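Local coordinates for protein beta-xylosidase (Uncultured organism, PDB 4MLG) that probably hydrolyses xylo-oligosaccharides to release xylose, as a calcium-containing beta-xylosidase of glycosyl hydrolase family 43 with a beta-propeller fold, at residues 87-99 with 185-197. Sequence-based numbering, arbitrary orientation.
Sequences DVAFRNGKYYMYF and VVRLREDMLEFAE
Met192 is wedged between Tyr96, Tyr98 and Arg91, the dense half of the contact. Its CB lies 3.4 Å from the centroid of the Tyr96 ring, 5° off the normal, a CH-pi contact over the centre of one face. The chain then bends at chi2 (-68°) and chi3, bringing CE back to 4.3 Å from CB of Ala89, while SD makes a more distant Met-aromatic contact with Tyr96. Tyr98 OH donates a weak hydrogen bond to Met192 O (2.7 Å), and its CZ packs 3.6 Å from Leu188 CD1. Replacing Tyr96 with an alanine would probably leave Met192 CB without its aromatic platform and open a gap beside Leu193 CD2. Extended Arg91 leads to the looser, polar solvent side: its NH1 gives Met192 SD, near the guanidinium plane, a weak hydrogen bond (3.5 Å), one face lies over Glu190 CG, and Arg91 NH2 is 4.1 Å from Glu190 OE2, beyond a salt bridge. Asn92 ND2 donates a hydrogen bond to Glu190 O (2.9 Å, N-H...O 145°). The type I turn 189-192 thus docks on the 81-91/94-102 hairpin of the preceding propeller blade, with Ile139 and Tyr147 alongside and Val112 and Ile114 of strand 108-115 touching Tyr96.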
loop_
_atom_site.group_PDB
_atom_site.type_symbol
_atom_site.label_atom_id
_atom_site.label_comp_id
_atom_site.label_asym_id
_atom_site.label_seq_id
_atom_site.Cartn_x
_atom_site.Cartn_y
_atom_site.Cartn_z
ATOM N N ASP A 87 19.225 0.195 5.678
ATOM C CA ASP A 87 20.457 0.872 5.277
ATOM C C ASP A 87 20.429 2.336 5.721
ATOM O O ASP A 87 19.356 2.913 5.914
ATOM C CB ASP A 87 20.671 0.766 3.763
ATOM C CG ASP A 87 22.060 1.210 3.333
ATOM O OD1 ASP A 87 22.938 1.355 4.209
ATOM O OD2 ASP A 87 22.279 1.403 2.117
ATOM N N VAL A 88 21.609 2.930 5.886
ATOM C CA VAL A 88 21.724 4.285 6.420
ATOM C C VAL A 88 22.542 5.187 5.495
ATOM O O VAL A 88 23.519 4.743 4.893
ATOM C CB VAL A 88 22.362 4.267 7.829
ATOM C CG1 VAL A 88 22.515 5.677 8.381
ATOM C CG2 VAL A 88 21.534 3.414 8.776
ATOM N N ALA A 89 22.134 6.448 5.376
ATOM C CA ALA A 89 22.873 7.427 4.585
ATOM C C ALA A 89 23.035 8.740 5.341
ATOM O O ALA A 89 22.153 9.142 6.101
ATOM C CB ALA A 89 22.178 7.667 3.262
ATOM N N PHE A 90 24.160 9.411 5.123
ATOM C CA PHE A 90 24.428 10.690 5.771
ATOM C C PHE A 90 24.269 11.850 4.795
ATOM O O PHE A 90 24.965 11.920 3.781
ATOM C CB PHE A 90 25.833 10.700 6.377
ATOM C CG PHE A 90 26.207 12.006 7.016
ATOM C CD1 PHE A 90 25.618 12.404 8.205
ATOM C CD2 PHE A 90 27.147 12.837 6.429
ATOM C CE1 PHE A 90 25.959 13.607 8.798
ATOM C CE2 PHE A 90 27.492 14.042 7.016
ATOM C CZ PHE A 90 26.897 14.427 8.203
ATOM N N ARG A 91 23.348 12.757 5.106
ATOM C CA ARG A 91 23.118 13.934 4.277
ATOM C C ARG A 91 22.517 15.065 5.106
ATOM O O ARG A 91 21.737 14.819 6.030
ATOM C CB ARG A 91 22.200 13.592 3.101
ATOM C CG ARG A 91 22.071 14.699 2.062
ATOM C CD ARG A 91 21.201 14.262 0.893
ATOM N NE ARG A 91 21.239 15.212 -0.215
ATOM C CZ ARG A 91 20.655 15.010 -1.392
ATOM N NH1 ARG A 91 19.987 13.888 -1.619
ATOM N NH2 ARG A 91 20.739 15.929 -2.344
ATOM N N ASN A 92 22.896 16.298 4.775
ATOM C CA ASN A 92 22.384 17.489 5.450
ATOM C C ASN A 92 22.695 17.505 6.944
ATOM O O ASN A 92 21.940 18.070 7.735
ATOM C CB ASN A 92 20.876 17.637 5.225
ATOM C CG ASN A 92 20.495 17.562 3.760
ATOM O OD1 ASN A 92 21.148 18.162 2.905
ATOM N ND2 ASN A 92 19.437 16.818 3.461
ATOM N N GLY A 93 23.805 16.881 7.323
ATOM C CA GLY A 93 24.212 16.824 8.716
ATOM C C GLY A 93 23.403 15.839 9.541
ATOM O O GLY A 93 23.536 15.789 10.764
ATOM N N LYS A 94 22.561 15.053 8.876
ATOM C CA LYS A 94 21.735 14.070 9.571
ATOM C C LYS A 94 21.873 12.675 8.966
ATOM O O LYS A 94 22.335 12.520 7.836
ATOM C CB LYS A 94 20.268 14.507 9.577
ATOM C CG LYS A 94 20.002 15.763 10.391
ATOM C CD LYS A 94 18.531 16.146 10.362
ATOM C CE LYS A 94 18.077 16.492 8.954
ATOM N NZ LYS A 94 18.834 17.644 8.388
ATOM N N TYR A 95 21.468 11.665 9.728
ATOM C CA TYR A 95 21.547 10.280 9.276
ATOM C C TYR A 95 20.155 9.713 9.013
ATOM O O TYR A 95 19.308 9.676 9.907
ATOM C CB TYR A 95 22.291 9.422 10.301
ATOM C CG TYR A 95 23.743 9.810 10.492
ATOM C CD1 TYR A 95 24.760 9.115 9.846
ATOM C CD2 TYR A 95 24.098 10.869 11.317
ATOM C CE1 TYR A 95 26.088 9.466 10.018
ATOM C CE2 TYR A 95 25.421 11.229 11.493
ATOM C CZ TYR A 95 26.411 10.522 10.843
ATOM O OH TYR A 95 27.730 10.879 11.020
ATOM N N TYR A 96 19.925 9.279 7.778
ATOM C CA TYR A 96 18.625 8.761 7.375
ATOM C C TYR A 96 18.636 7.242 7.281
ATOM O O TYR A 96 19.321 6.668 6.433
ATOM C CB TYR A 96 18.208 9.361 6.031
ATOM C CG TYR A 96 18.016 10.862 6.063
ATOM C CD1 TYR A 96 16.771 11.415 6.328
ATOM C CD2 TYR A 96 19.080 11.725 5.830
ATOM C CE1 TYR A 96 16.589 12.783 6.360
ATOM C CE2 TYR A 96 18.907 13.095 5.860
ATOM C CZ TYR A 96 17.659 13.619 6.125
ATOM O OH TYR A 96 17.476 14.984 6.157
ATOM N N MET A 97 17.879 6.592 8.159
ATOM C CA MET A 97 17.758 5.139 8.128
ATOM C C MET A 97 16.557 4.711 7.295
ATOM O O MET A 97 15.433 5.149 7.542
ATOM C CB MET A 97 17.637 4.570 9.542
ATOM C CG MET A 97 17.334 3.081 9.574
ATOM S SD MET A 97 17.202 2.424 11.246
ATOM C CE MET A 97 18.862 2.703 11.857
ATOM N N TYR A 98 16.796 3.857 6.307
ATOM C CA TYR A 98 15.725 3.364 5.453
ATOM C C TYR A 98 15.423 1.902 5.755
ATOM O O TYR A 98 16.223 1.015 5.458
ATOM C CB TYR A 98 16.084 3.550 3.977
ATOM C CG TYR A 98 16.180 5.000 3.560
ATOM C CD1 TYR A 98 15.110 5.638 2.950
ATOM C CD2 TYR A 98 17.337 5.735 3.786
ATOM C CE1 TYR A 98 15.192 6.962 2.567
ATOM C CE2 TYR A 98 17.427 7.060 3.407
ATOM C CZ TYR A 98 16.352 7.668 2.799
ATOM O OH TYR A 98 16.435 8.986 2.422
ATOM N N PHE A 99 14.260 1.661 6.352
ATOM C CA PHE A 99 13.881 0.321 6.778
ATOM C C PHE A 99 12.675 -0.204 6.007
ATOM O O PHE A 99 11.735 0.539 5.729
ATOM C CB PHE A 99 13.585 0.304 8.280
ATOM C CG PHE A 99 12.491 1.250 8.697
ATOM C CD1 PHE A 99 11.171 0.830 8.744
ATOM C CD2 PHE A 99 12.786 2.557 9.051
ATOM C CE1 PHE A 99 10.166 1.699 9.124
ATOM C CE2 PHE A 99 11.784 3.429 9.436
ATOM C CZ PHE A 99 10.473 2.998 9.473
ATOM N N VAL A 185 15.836 1.012 -9.024
ATOM C CA VAL A 185 16.658 2.161 -8.669
ATOM C C VAL A 185 15.811 3.432 -8.711
ATOM O O VAL A 185 15.008 3.622 -9.625
ATOM C CB VAL A 185 17.876 2.300 -9.613
ATOM C CG1 VAL A 185 17.438 2.238 -11.070
ATOM C CG2 VAL A 185 18.639 3.585 -9.329
ATOM N N VAL A 186 15.974 4.288 -7.709
ATOM C CA VAL A 186 15.237 5.543 -7.662
ATOM C C VAL A 186 16.059 6.634 -6.976
ATOM O O VAL A 186 16.745 6.378 -5.984
ATOM C CB VAL A 186 13.857 5.369 -6.973
ATOM C CG1 VAL A 186 14.021 4.897 -5.536
ATOM C CG2 VAL A 186 13.054 6.662 -7.034
ATOM N N ARG A 187 16.010 7.843 -7.525
ATOM C CA ARG A 187 16.726 8.969 -6.942
ATOM C C ARG A 187 15.897 9.611 -5.834
ATOM O O ARG A 187 14.705 9.864 -6.005
ATOM C CB ARG A 187 17.080 10.003 -8.014
ATOM C CG ARG A 187 17.869 11.197 -7.492
ATOM C CD ARG A 187 18.268 12.150 -8.614
ATOM N NE ARG A 187 17.112 12.718 -9.301
ATOM C CZ ARG A 187 16.511 13.850 -8.946
ATOM N NH1 ARG A 187 16.954 14.542 -7.904
ATOM N NH2 ARG A 187 15.465 14.291 -9.632
ATOM N N LEU A 188 16.533 9.861 -4.694
ATOM C CA LEU A 188 15.871 10.513 -3.573
ATOM C C LEU A 188 16.023 12.026 -3.672
ATOM O O LEU A 188 17.063 12.524 -4.107
ATOM C CB LEU A 188 16.455 10.020 -2.249
ATOM C CG LEU A 188 16.223 8.552 -1.896
ATOM C CD1 LEU A 188 17.089 8.145 -0.717
ATOM C CD2 LEU A 188 14.754 8.308 -1.591
ATOM N N ARG A 189 14.988 12.757 -3.273
ATOM C CA ARG A 189 15.071 14.212 -3.232
ATOM C C ARG A 189 15.894 14.645 -2.020
ATOM O O ARG A 189 16.218 13.824 -1.162
ATOM C CB ARG A 189 13.679 14.848 -3.223
ATOM C CG ARG A 189 12.791 14.417 -2.072
ATOM C CD ARG A 189 11.434 15.104 -2.135
ATOM N NE ARG A 189 10.780 15.141 -0.830
ATOM C CZ ARG A 189 9.500 15.447 -0.638
ATOM N NH1 ARG A 189 8.722 15.737 -1.671
ATOM N NH2 ARG A 189 8.998 15.455 0.589
ATOM N N GLU A 190 16.226 15.929 -1.952
ATOM C CA GLU A 190 17.229 16.414 -1.004
ATOM C C GLU A 190 16.878 16.227 0.476
ATOM O O GLU A 190 17.764 15.994 1.299
ATOM C CB GLU A 190 17.584 17.875 -1.291
ATOM C CG GLU A 190 18.908 18.313 -0.681
ATOM C CD GLU A 190 19.458 19.572 -1.321
ATOM O OE1 GLU A 190 18.691 20.272 -2.016
ATOM O OE2 GLU A 190 20.659 19.859 -1.134
ATOM N N ASP A 191 15.597 16.322 0.819
ATOM C CA ASP A 191 15.191 16.169 2.214
ATOM C C ASP A 191 15.183 14.701 2.646
ATOM O O ASP A 191 14.955 14.389 3.815
ATOM C CB ASP A 191 13.835 16.836 2.481
ATOM C CG ASP A 191 12.680 16.114 1.813
ATOM O OD1 ASP A 191 12.923 15.348 0.861
ATOM O OD2 ASP A 191 11.525 16.322 2.238
ATOM N N MET A 192 15.423 13.815 1.682
ATOM C CA MET A 192 15.593 12.383 1.933
ATOM C C MET A 192 14.368 11.713 2.551
ATOM O O MET A 192 14.487 10.676 3.201
ATOM C CB MET A 192 16.829 12.135 2.807
ATOM C CG MET A 192 18.124 12.657 2.207
ATOM S SD MET A 192 18.635 11.746 0.739
ATOM C CE MET A 192 19.293 10.251 1.473
ATOM N N LEU A 193 13.194 12.299 2.339
ATOM C CA LEU A 193 11.963 11.756 2.903
ATOM C C LEU A 193 11.100 11.079 1.843
ATOM O O LEU A 193 10.290 10.206 2.155
ATOM C CB LEU A 193 11.162 12.853 3.604
ATOM C CG LEU A 193 11.865 13.585 4.747
ATOM C CD1 LEU A 193 10.926 14.588 5.400
ATOM C CD2 LEU A 193 12.400 12.597 5.773
ATOM N N GLU A 194 11.268 11.493 0.590
ATOM C CA GLU A 194 10.475 10.944 -0.505
ATOM C C GLU A 194 11.321 10.695 -1.746
ATOM O O GLU A 194 12.471 11.130 -1.823
ATOM C CB GLU A 194 9.317 11.883 -0.860
ATOM C CG GLU A 194 8.302 12.093 0.253
ATOM C CD GLU A 194 7.516 10.837 0.584
ATOM O OE1 GLU A 194 7.511 9.897 -0.239
ATOM O OE2 GLU A 194 6.899 10.793 1.668
ATOM N N PHE A 195 10.742 9.991 -2.714
ATOM C CA PHE A 195 11.391 9.770 -4.000
ATOM C C PHE A 195 11.356 11.061 -4.810
ATOM O O PHE A 195 10.413 11.842 -4.701
ATOM C CB PHE A 195 10.691 8.651 -4.776
ATOM C CG PHE A 195 10.793 7.297 -4.128
ATOM C CD1 PHE A 195 11.773 7.031 -3.181
ATOM C CD2 PHE A 195 9.909 6.286 -4.471
ATOM C CE1 PHE A 195 11.865 5.780 -2.584
ATOM C CE2 PHE A 195 9.996 5.034 -3.880
ATOM C CZ PHE A 195 10.974 4.781 -2.936
ATOM N N ALA A 196 12.385 11.288 -5.618
ATOM C CA ALA A 196 12.432 12.469 -6.474
ATOM C C ALA A 196 11.855 12.153 -7.849
ATOM O O ALA A 196 11.512 13.053 -8.615
ATOM C CB ALA A 196 13.859 12.979 -6.601
ATOM N N GLU A 197 11.753 10.864 -8.151
ATOM C CA GLU A 197 11.273 10.408 -9.447
ATOM C C GLU A 197 10.630 9.036 -9.306
ATOM O O GLU A 197 10.515 8.507 -8.201
ATOM C CB GLU A 197 12.435 10.318 -10.437
ATOM C CG GLU A 197 13.495 9.307 -10.026
ATOM C CD GLU A 197 14.607 9.172 -11.043
ATOM O OE1 GLU A 197 14.590 9.916 -12.046
ATOM O OE2 GLU A 197 15.497 8.318 -10.840
#